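Local coordinates for polymerase cofactor VP35 (Reston ebolavirus, PDB 3L2A), which probably binds double-stranded RNA and blocks the host interferon response through this interferon inhibitory domain, and acts as a cofactor of the viral polymerase, at residues I83-S88 with L116-D121. Sequence-based numbering, arbitrary orientation.
Sequences IIHIRS and LFKMQD
Ile-86 packs against Met-119 and Phe-117. With chi1 at 59°, its CG1 is flanked by both the backbone N and the carbonyl carbon, which brings CG1 to 3.6 Å from Met-119 CG, the two side chains running alongside each other. Ile-86 CD1 then ends 3.8 Å from Phe-117 CB, while its CG2 and the CB of Ile-84 both meet Phe-117 CD2 obliquely, each at 4.0 Å. Ile-92, from a loop outside the pair, touches both Ile-86 and Phe-117. Strand 83-85 is an edge strand of the domain's mixed four-stranded sheet, parallel to strand 113-118, whose other neighbour is the antiparallel strand 124-128. Ile-84 N donates almost straight to Leu-116 O (2.7 Å), Ile-84 O accepts Lys-118 N from above its carbonyl plane, and Ile-86 N reaches Lys-118 O (3.1 Å), completing the bridge between His-85 and Lys-118. On the face that carries these two residues, Ile-83 CG2 lies 3.8 Å from Lys-118 CB. There CG of Lys-118 is anti to the backbone N (chi1 175°), passing obliquely by the His-85 ring before the extended chain runs on past it. CG and CD of the poorly ordered Gln-120 lie 3.4 Å from Arg-87 O, while the Arg-87 guanidinium, in the conformer described, forms a salt bridge with Asp-91.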
ATOM      1  N   ILE A  83       2.946  11.151  -0.109  1.00 25.18           N
ATOM      2  CA  ILE A  83       2.222  12.139   0.684  1.00 26.75           C
ATOM      3  C   ILE A  83       0.843  12.318   0.057  1.00 27.06           C
ATOM      4  O   ILE A  83       0.725  12.544  -1.161  1.00 29.80           O
ATOM      5  CB  ILE A  83       2.977  13.489   0.721  1.00 28.98           C
ATOM      6  CG1 ILE A  83       4.355  13.305   1.370  1.00 31.93           C
ATOM      7  CG2 ILE A  83       2.152  14.549   1.462  1.00 31.31           C
ATOM      8  CD1 ILE A  83       5.315  14.505   1.217  1.00 37.23           C
ATOM      9  N   ILE A  84      -0.196  12.203   0.871  1.00 39.47           N
ATOM     10  CA  ILE A  84      -1.558  12.435   0.433  1.00 40.97           C
ATOM     11  C   ILE A  84      -2.110  13.636   1.225  1.00 39.19           C
ATOM     12  O   ILE A  84      -2.224  13.575   2.445  1.00 38.04           O
ATOM     13  CB  ILE A  84      -2.420  11.162   0.639  1.00 43.93           C
ATOM     14  CG1 ILE A  84      -1.809   9.980  -0.136  1.00 48.22           C
ATOM     15  CG2 ILE A  84      -3.861  11.400   0.227  1.00 45.60           C
ATOM     16  CD1 ILE A  84      -2.459   8.641   0.131  1.00 54.12           C
ATOM     17  N   HIS A  85      -2.417  14.731   0.534  1.00 41.15           N
ATOM     18  CA  HIS A  85      -2.913  15.936   1.200  1.00 40.79           C
ATOM     19  C   HIS A  85      -4.390  15.817   1.537  1.00 42.03           C
ATOM     20  O   HIS A  85      -5.206  15.504   0.663  1.00 46.51           O
ATOM     21  CB  HIS A  85      -2.687  17.166   0.328  1.00 43.90           C
ATOM     22  CG  HIS A  85      -1.247  17.523   0.162  1.00 47.90           C
ATOM     23  ND1 HIS A  85      -0.423  16.889  -0.742  1.00 53.87           N
ATOM     24  CD2 HIS A  85      -0.483  18.446   0.789  1.00 50.13           C
ATOM     25  CE1 HIS A  85       0.789  17.408  -0.667  1.00 56.45           C
ATOM     26  NE2 HIS A  85       0.779  18.356   0.254  1.00 55.34           N
ATOM     27  N   ILE A  86      -4.731  16.069   2.802  1.00 39.86           N
ATOM     28  CA  ILE A  86      -6.122  15.964   3.257  1.00 41.41           C
ATOM     29  C   ILE A  86      -6.530  17.163   4.103  1.00 39.79           C
ATOM     30  O   ILE A  86      -5.694  17.784   4.787  1.00 39.35           O
ATOM     31  CB  ILE A  86      -6.423  14.651   4.039  1.00 44.05           C
ATOM     32  CG1 ILE A  86      -5.523  14.535   5.270  1.00 43.57           C
ATOM     33  CG2 ILE A  86      -6.358  13.399   3.117  1.00 48.08           C
ATOM     34  CD1 ILE A  86      -6.002  13.523   6.268  1.00 48.52           C
ATOM     35  N   ARG A  87      -7.826  17.458   4.085  0.50 41.13           N
ATOM     36  CA  ARG A  87      -8.390  18.662   4.694  0.50 40.28           C
ATOM     37  C   ARG A  87      -8.633  18.557   6.213  0.50 40.73           C
ATOM     38  O   ARG A  87      -8.539  19.562   6.927  0.50 40.08           O
ATOM     39  CB  ARG A  87      -9.656  19.053   3.915  0.50 43.61           C
ATOM     40  CG  ARG A  87     -10.694  19.870   4.643  0.50 46.16           C
ATOM     41  CD  ARG A  87     -12.079  19.544   4.105  0.50 52.28           C
ATOM     42  NE  ARG A  87     -12.516  18.209   4.515  0.50 55.53           N
ATOM     43  CZ  ARG A  87     -13.218  17.956   5.615  0.50 59.33           C
ATOM     44  NH1 ARG A  87     -13.580  18.946   6.424  0.50 59.78           N
ATOM     45  NH2 ARG A  87     -13.563  16.710   5.906  0.50 64.80           N
ATOM     46  N   SER A  88      -8.944  17.348   6.697  1.00 31.66           N
ATOM     47  CA  SER A  88      -9.133  17.097   8.135  1.00 29.77           C
ATOM     48  C   SER A  88      -8.956  15.615   8.472  1.00 27.56           C
ATOM     49  O   SER A  88      -8.916  14.780   7.579  1.00 26.90           O
ATOM     50  CB  SER A  88     -10.535  17.532   8.577  1.00 30.09           C
ATOM     51  OG  SER A  88     -11.515  16.628   8.081  1.00 31.49           O
ATOM     52  N   LEU A 116       1.595   8.968   3.825  1.00 21.60           N
ATOM     53  CA  LEU A 116       1.635  10.052   4.804  1.00 24.36           C
ATOM     54  C   LEU A 116       0.509  10.995   4.476  1.00 25.92           C
ATOM     55  O   LEU A 116       0.403  11.463   3.355  1.00 26.74           O
ATOM     56  CB  LEU A 116       2.958  10.788   4.696  1.00 26.27           C
ATOM     57  CG  LEU A 116       4.222   9.936   4.719  1.00 27.13           C
ATOM     58  CD1 LEU A 116       5.432  10.818   4.562  1.00 29.96           C
ATOM     59  CD2 LEU A 116       4.324   9.150   6.010  1.00 27.72           C
ATOM     60  N   PHE A 117      -0.357  11.244   5.455  1.00 27.98           N
ATOM     61  CA  PHE A 117      -1.464  12.154   5.257  1.00 30.62           C
ATOM     62  C   PHE A 117      -1.005  13.491   5.786  1.00 34.46           C
ATOM     63  O   PHE A 117      -0.783  13.630   6.988  1.00 33.96           O
ATOM     64  CB  PHE A 117      -2.693  11.697   6.035  1.00 30.69           C
ATOM     65  CG  PHE A 117      -3.320  10.441   5.502  1.00 28.88           C
ATOM     66  CD1 PHE A 117      -3.258   9.263   6.231  1.00 27.71           C
ATOM     67  CD2 PHE A 117      -3.984  10.448   4.269  1.00 29.72           C
ATOM     68  CE1 PHE A 117      -3.858   8.097   5.770  1.00 26.09           C
ATOM     69  CE2 PHE A 117      -4.593   9.279   3.781  1.00 29.32           C
ATOM     70  CZ  PHE A 117      -4.526   8.100   4.538  1.00 28.10           C
ATOM     71  N   LYS A 118      -0.849  14.466   4.904  1.00 45.40           N
ATOM     72  CA  LYS A 118      -0.451  15.793   5.347  1.00 40.75           C
ATOM     73  C   LYS A 118      -1.668  16.679   5.543  1.00 39.49           C
ATOM     74  O   LYS A 118      -2.417  16.953   4.596  1.00 42.08           O
ATOM     75  CB  LYS A 118       0.522  16.453   4.363  1.00 42.43           C
ATOM     76  CG  LYS A 118       0.871  17.879   4.736  1.00 41.20           C
ATOM     77  CD  LYS A 118       2.258  18.247   4.279  1.00 47.62           C
ATOM     78  CE  LYS A 118       2.691  19.587   4.866  1.00 50.41           C
ATOM     79  NZ  LYS A 118       4.065  19.895   4.390  1.00 60.17           N
ATOM     80  N   MET A 119      -1.865  17.121   6.786  1.00 40.66           N
ATOM     81  CA  MET A 119      -3.049  17.918   7.079  1.00 43.10           C
ATOM     82  C   MET A 119      -2.790  19.423   7.078  1.00 45.84           C
ATOM     83  O   MET A 119      -1.667  19.897   6.831  1.00 49.09           O
ATOM     84  CB  MET A 119      -3.689  17.415   8.383  1.00 45.06           C
ATOM     85  CG  MET A 119      -4.086  15.925   8.322  1.00 51.91           C
ATOM     86  SD  MET A 119      -4.551  15.188   9.890  1.00 64.77           S
ATOM     87  CE  MET A 119      -3.050  15.466  10.836  1.00 72.46           C
ATOM     88  N   GLN A 120      -3.855  20.192   7.264  1.00 50.37           N
ATOM     89  CA  GLN A 120      -3.786  21.641   7.142  1.00 58.30           C
ATOM     90  C   GLN A 120      -2.846  22.328   8.135  1.00 59.80           C
ATOM     91  O   GLN A 120      -2.136  23.270   7.758  1.00 67.35           O
ATOM     92  CB  GLN A 120      -5.187  22.253   7.169  1.00 70.08           C
ATOM     93  CG  GLN A 120      -6.056  21.769   6.006  1.00 76.44           C
ATOM     94  CD  GLN A 120      -7.392  22.607   5.893  1.00 95.88           C
ATOM     95  OE1 GLN A 120      -7.820  22.726   4.654  1.00113.40           O
ATOM     96  NE2 GLN A 120      -8.028  23.230   7.141  1.00102.16           N
ATOM     97  N   ASP A 121      -2.822  21.856   9.382  1.00 56.42           N
ATOM     98  CA  ASP A 121      -1.977  22.464  10.420  1.00 64.73           C
ATOM     99  C   ASP A 121      -0.478  22.240  10.211  1.00 63.62           C
ATOM    100  O   ASP A 121       0.351  22.692  11.006  1.00 75.43           O
ATOM    101  CB  ASP A 121      -2.419  22.032  11.827  1.00 71.06           C
ATOM    102  CG  ASP A 121      -2.156  20.567  12.114  1.00 66.52           C
ATOM    103  OD1 ASP A 121      -2.107  19.759  11.163  1.00 55.42           O
ATOM    104  OD2 ASP A 121      -2.015  20.227  13.309  1.00 78.96           O
TER